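Local atomic coordinates of protein ShdD (Sedimentibacter hydroxybenzoicus, PDB entry 7AE5), a protein that takes part in the non-oxidative decarboxylation and detoxification of phenolic derivatives under anaerobic conditions, although its precise biochemical role is unknown. Residues Y26-E29 against K30-Y33; V15-V19 against G20-E24; D50-K53 against I54-G58. All coordinates share one frame; numbering follows the deposited sequence.

Overall arrangement
Along this small zinc-binding chain the order is contact 2, contact 1, contact 3. Contacts 1 and 2 lie at the two ends of strand 24-28: contact 2 is the hairpin loop that joins it to strand 11-16, contact 1 the zinc-binding turn that leads on to strand 34-36, and their centres are about 19 Å apart. Both are partly buried. Contact 1 lies close to the centre of the chain and works through thiolates, backbone NH groups and metal; contact 2, toward the periphery, pairs a serine and a tryptophan beside a cluster of acids. Contact 3, a short capped helix on the surface, touches contact 1 through a Lys30-Asp51 salt bridge and Ile54, but stays about 21 Å from contact 2 at the nearest atoms.

Contact 1: Y26-E29 against K30-Y33; sequences YVCE and KCCY. With ZN (zinc ion), chain Z.
Cys28 and Cys31 grip the zinc ion together, each SG lying 2.3 Å from the metal; Cys3 and Cys6 supply the other two sulfurs of the four-cysteine site. The turn that carries Cys28 and Cys31 bends its backbone round one of these sulfurs. Cys28 SG, swung anti to its own backbone N (chi1 172°), accepts from Cys31 N at 3.3 Å in a fairly straight bond (N-H...S 164°) and, more weakly, from Lys30 N at 3.2 Å. Cys31 SG receives a long, weak bond from Tyr33 N. Behind the sulfurs, the backbone closes the turn: Cys28 N donates to Tyr33 O at 2.7 Å, and Cys28 O takes a weak bond from Cys32 N. Tyr33 O also receives a CA-H...O contact from Val27 CA at 3.2 Å. Cys32 has positive phi (67°), which lets the chain double back toward the strand. Farther out, Lys30 NZ reaches Asp51 of helix 51-55, and Lys172 of the Phenolic acid decarboxylase chain packs on Val27 and Cys32. The NH groups directed at the thiolates would probably offset part of the negative charge that four cysteines bring to one zinc ion, as in zinc knuckles.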
# COMPACT_ATOMS: atom_id res chain seq x y z
N TYR H 26 50.71 17.08 -22.15
CA TYR H 26 50.90 18.06 -21.09
C TYR H 26 50.14 17.62 -19.84
O TYR H 26 49.17 16.86 -19.92
CB TYR H 26 50.43 19.45 -21.54
CG TYR H 26 51.04 19.87 -22.85
CD1 TYR H 26 52.35 20.31 -22.92
CD2 TYR H 26 50.31 19.80 -24.03
CE1 TYR H 26 52.91 20.69 -24.12
CE2 TYR H 26 50.86 20.18 -25.24
CZ TYR H 26 52.17 20.62 -25.28
OH TYR H 26 52.72 21.00 -26.48
N VAL H 27 50.59 18.10 -18.69
CA VAL H 27 49.98 17.75 -17.41
C VAL H 27 50.02 18.97 -16.49
O VAL H 27 51.03 19.67 -16.42
CB VAL H 27 50.67 16.53 -16.75
CG1 VAL H 27 52.17 16.78 -16.57
CG2 VAL H 27 50.01 16.18 -15.42
N CYS H 28 48.91 19.22 -15.81
CA CYS H 28 48.82 20.31 -14.86
C CYS H 28 49.46 19.90 -13.54
O CYS H 28 49.20 18.81 -13.03
CB CYS H 28 47.35 20.69 -14.64
SG CYS H 28 47.07 21.88 -13.32
N GLU H 29 50.31 20.77 -13.00
CA GLU H 29 50.97 20.48 -11.73
C GLU H 29 50.11 20.80 -10.52
O GLU H 29 50.51 20.48 -9.40
CB GLU H 29 52.30 21.23 -11.65
CG GLU H 29 53.35 20.74 -12.64
CD GLU H 29 54.77 20.94 -12.14
OE1 GLU H 29 55.09 20.44 -11.04
OE2 GLU H 29 55.57 21.58 -12.85
N LYS H 30 48.95 21.43 -10.71
CA LYS H 30 48.06 21.71 -9.60
C LYS H 30 47.00 20.63 -9.42
O LYS H 30 46.77 20.16 -8.30
CB LYS H 30 47.39 23.08 -9.78
CG LYS H 30 46.98 23.73 -8.46
CD LYS H 30 45.59 24.35 -8.55
CE LYS H 30 45.63 25.73 -9.16
NZ LYS H 30 44.36 26.47 -8.94
N CYS H 31 46.36 20.21 -10.51
CA CYS H 31 45.23 19.28 -10.43
C CYS H 31 45.46 17.98 -11.20
O CYS H 31 44.53 17.17 -11.31
CB CYS H 31 43.95 19.96 -10.93
SG CYS H 31 43.77 20.00 -12.72
N CYS H 32 46.66 17.77 -11.75
CA CYS H 32 47.09 16.53 -12.40
C CYS H 32 46.33 16.22 -13.69
O CYS H 32 46.50 15.12 -14.23
CB CYS H 32 46.97 15.33 -11.45
SG CYS H 32 47.63 15.60 -9.80
N TYR H 33 45.52 17.14 -14.19
CA TYR H 33 44.87 16.92 -15.48
C TYR H 33 45.92 16.86 -16.58
O TYR H 33 46.85 17.67 -16.62
CB TYR H 33 43.86 18.04 -15.77
CG TYR H 33 43.01 17.80 -16.99
CD1 TYR H 33 42.01 16.83 -16.99
CD2 TYR H 33 43.19 18.55 -18.15
CE1 TYR H 33 41.22 16.61 -18.10
CE2 TYR H 33 42.40 18.33 -19.27
CZ TYR H 33 41.42 17.36 -19.24
OH TYR H 33 40.64 17.15 -20.36
ZN ZN Z . 44.76 21.89 -13.63

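Contact 2: V15-V19 against G20-E24; sequences VDSPV and GDAWE
Trp23 chi1 (44°) sets CG between backbone N and carbonyl carbon and so brings the indole to Ser17 CB, while Ser17 chi1 (52°) turns OG into the loop. They sit in the loop of the beta hairpin that links strands 11-16 and 24-28, where Asp16 and Glu24 form an antiparallel non-hydrogen-bonded pair. Ser17 CB lies over the face of the indole, 3.5 Å from the centroid of its six-membered ring and 10° off the normal, a CH-pi contact. Ser17 OG donates to Gly20 O at 2.7 Å, approaching from above the carbonyl plane, and accepts a weak bond from Ala22 N, so one side chain ties two points of the bend. Gly20 turns the chain with a positive phi, and a CB there would crowd Val19 C. A weak bond from Ser17 N to Trp23 O, 3.0 Å long, joins the two arms.

Pro18 CD packs obliquely against Trp23 CH2. Beyond the hairpin, Arg36 makes a cation-pi contact with the indole, while NE1 donates to Lys57 O of the Phenolic acid decarboxylase chain and the ring meets Tyr59 of that chain. Replacing Trp23 by an alanine is likely to strip Ser17 CB and Pro18 of their aromatic partner and leave that Lys57 carbonyl without its indole donor. On the face carrying Asp16 and Glu24, their carboxylates stand nearly perpendicular; Asp16 OD1 is paired with Lys13, and Asp16 OD2 lies 2.7 Å from Glu24 OE2.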
# COMPACT_ATOMS: atom_id res chain seq x y z
N VAL H 15 55.49 14.06 -21.85
CA VAL H 15 56.25 13.23 -22.78
C VAL H 15 56.07 13.77 -24.19
O VAL H 15 55.07 14.43 -24.50
CB VAL H 15 55.80 11.75 -22.73
CG1 VAL H 15 56.48 11.02 -21.57
CG2 VAL H 15 54.29 11.66 -22.63
N ASP H 16 57.04 13.48 -25.04
CA ASP H 16 56.89 13.58 -26.48
C ASP H 16 56.41 12.25 -27.03
O ASP H 16 56.48 11.21 -26.36
CB ASP H 16 58.22 13.98 -27.14
CG ASP H 16 58.37 15.47 -27.28
OD1 ASP H 16 58.91 16.11 -26.35
OD2 ASP H 16 57.98 16.01 -28.34
N SER H 17 55.93 12.27 -28.26
CA SER H 17 55.50 11.04 -28.90
C SER H 17 56.71 10.14 -29.15
O SER H 17 57.71 10.61 -29.71
CB SER H 17 54.77 11.33 -30.22
OG SER H 17 55.55 12.17 -31.05
N PRO H 18 56.67 8.87 -28.74
CA PRO H 18 57.84 8.00 -28.94
C PRO H 18 58.24 7.86 -30.40
O PRO H 18 59.44 7.81 -30.71
CB PRO H 18 57.40 6.66 -28.34
CG PRO H 18 56.32 7.02 -27.37
CD PRO H 18 55.62 8.22 -27.94
N VAL H 19 57.27 7.81 -31.32
CA VAL H 19 57.53 7.72 -32.75
C VAL H 19 57.22 9.07 -33.38
O VAL H 19 56.11 9.60 -33.21
CB VAL H 19 56.71 6.61 -33.41
CG1 VAL H 19 57.16 6.40 -34.85
CG2 VAL H 19 56.82 5.32 -32.61
N GLY H 20 58.19 9.63 -34.09
CA GLY H 20 58.02 10.90 -34.78
C GLY H 20 57.64 12.05 -33.86
O GLY H 20 57.69 11.98 -32.63
N ASP H 21 57.24 13.15 -34.51
CA ASP H 21 56.75 14.33 -33.79
C ASP H 21 55.26 14.47 -34.04
O ASP H 21 54.79 15.51 -34.53
CB ASP H 21 57.51 15.58 -34.23
CG ASP H 21 57.24 16.78 -33.32
OD1 ASP H 21 56.29 17.55 -33.59
OD2 ASP H 21 57.98 16.93 -32.33
N ALA H 22 54.49 13.43 -33.70
CA ALA H 22 53.05 13.49 -33.92
C ALA H 22 52.35 14.34 -32.86
O ALA H 22 51.41 15.07 -33.18
CB ALA H 22 52.47 12.07 -33.93
N TRP H 23 52.79 14.26 -31.61
CA TRP H 23 52.09 14.94 -30.53
C TRP H 23 52.99 15.03 -29.30
O TRP H 23 54.07 14.44 -29.24
CB TRP H 23 50.78 14.23 -30.18
CG TRP H 23 50.91 12.74 -30.10
CD1 TRP H 23 50.49 11.83 -31.04
CD2 TRP H 23 51.48 11.97 -29.03
NE1 TRP H 23 50.77 10.56 -30.62
CE2 TRP H 23 51.38 10.61 -29.39
CE3 TRP H 23 52.07 12.30 -27.81
CZ2 TRP H 23 51.84 9.59 -28.57
CZ3 TRP H 23 52.53 11.28 -27.00
CH2 TRP H 23 52.41 9.94 -27.38
N GLU H 24 52.50 15.79 -28.32
CA GLU H 24 53.06 15.86 -26.98
C GLU H 24 51.92 15.72 -25.99
O GLU H 24 50.75 15.88 -26.34
CB GLU H 24 53.82 17.18 -26.75
CG GLU H 24 54.54 17.71 -27.99
CD GLU H 24 55.69 18.64 -27.67
OE1 GLU H 24 55.47 19.62 -26.92
OE2 GLU H 24 56.81 18.42 -28.19

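Contact 3: D50-K53 against I54-G58; sequences DDNK and IANMG
Asn56 N donates to Asn52 O at 2.9 Å and Ala55 N to Asp51 O at 3.0 Å, successive backbone bonds of the short helix 51-55; Asn56 is where helical geometry ends. Asp50 caps the other end with its side chain. As N-cap residue it takes Lys53 N on OD1 at 2.6 Å, in an almost straight bond (178°) that meets the oxygen nearly along its C-O axis. Its other oxygen adds a longer salt bridge, 3.5 Å from Asp50 OD2 to Lys53 NZ, so one carboxylate faces both the NH and the ammonium group of a single residue. The backbone of the same aspartate begins the helical bonding, Asp50 O accepting from Ile54 N at 3.2 Å. Around this frame the side chains lie close to backbone carbonyls. Ile54 leans back with CG1 beside the backbone N (chi1 -82°), which brings CD1 to 3.3 Å from Asp50 O. On the exposed side the amide planes of Asn52 and Asn56 are inclined 75° to each other. Ile54 also packs on Leu49 and, across from the helix, on Cys31, which sets this helix against the zinc-binding turn between strands 24-28 and 34-36.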
# COMPACT_ATOMS: atom_id res chain seq x y z
N ASP H 50 38.91 24.41 -9.04
CA ASP H 50 39.54 25.65 -8.62
C ASP H 50 40.31 25.37 -7.33
O ASP H 50 40.51 24.22 -6.94
CB ASP H 50 38.51 26.78 -8.47
CG ASP H 50 37.43 26.48 -7.43
OD1 ASP H 50 37.65 25.66 -6.52
OD2 ASP H 50 36.35 27.09 -7.52
N ASP H 51 40.75 26.44 -6.66
CA ASP H 51 41.53 26.28 -5.44
C ASP H 51 40.66 25.76 -4.30
O ASP H 51 41.12 24.95 -3.48
CB ASP H 51 42.19 27.60 -5.06
CG ASP H 51 42.91 28.24 -6.22
OD1 ASP H 51 44.13 28.04 -6.35
OD2 ASP H 51 42.25 28.95 -7.01
N ASN H 52 39.41 26.20 -4.22
CA ASN H 52 38.56 25.81 -3.10
C ASN H 52 38.03 24.39 -3.26
O ASN H 52 37.95 23.65 -2.27
CB ASN H 52 37.41 26.80 -2.94
CG ASN H 52 37.16 27.17 -1.49
OD1 ASN H 52 36.54 26.40 -0.74
ND2 ASN H 52 37.64 28.34 -1.08
N LYS H 53 37.65 24.00 -4.48
CA LYS H 53 37.22 22.62 -4.69
C LYS H 53 38.37 21.64 -4.47
O LYS H 53 38.14 20.52 -4.00
CB LYS H 53 36.63 22.44 -6.09
CG LYS H 53 35.20 22.94 -6.23
CD LYS H 53 35.11 24.18 -7.10
CE LYS H 53 33.81 24.94 -6.87
NZ LYS H 53 33.80 25.64 -5.55
N ILE H 54 39.59 22.04 -4.81
CA ILE H 54 40.75 21.17 -4.59
C ILE H 54 41.07 21.06 -3.11
O ILE H 54 41.33 19.96 -2.59
CB ILE H 54 41.96 21.68 -5.40
CG1 ILE H 54 41.87 21.20 -6.85
CG2 ILE H 54 43.26 21.23 -4.76
CD1 ILE H 54 42.77 21.95 -7.79
N ALA H 55 41.04 22.18 -2.39
CA ALA H 55 41.29 22.15 -0.95
C ALA H 55 40.21 21.39 -0.21
O ALA H 55 40.50 20.72 0.79
CB ALA H 55 41.40 23.58 -0.41
N ASN H 56 38.96 21.47 -0.66
CA ASN H 56 37.84 20.78 -0.04
C ASN H 56 37.64 19.36 -0.57
O ASN H 56 36.65 18.71 -0.22
CB ASN H 56 36.55 21.58 -0.23
CG ASN H 56 36.55 22.89 0.54
OD1 ASN H 56 37.59 23.33 1.03
ND2 ASN H 56 35.39 23.53 0.62
N MET H 57 38.56 18.88 -1.40
CA MET H 57 38.40 17.56 -2.01
C MET H 57 38.64 16.46 -0.98
O MET H 57 39.54 16.56 -0.14
CB MET H 57 39.37 17.40 -3.18
CG MET H 57 38.98 16.31 -4.16
SD MET H 57 40.02 16.31 -5.63
CE MET H 57 39.26 17.63 -6.59
N GLY H 58 37.83 15.41 -1.05
CA GLY H 58 37.93 14.32 -0.09
C GLY H 58 39.19 13.51 -0.32
O GLY H 58 39.49 13.09 -1.45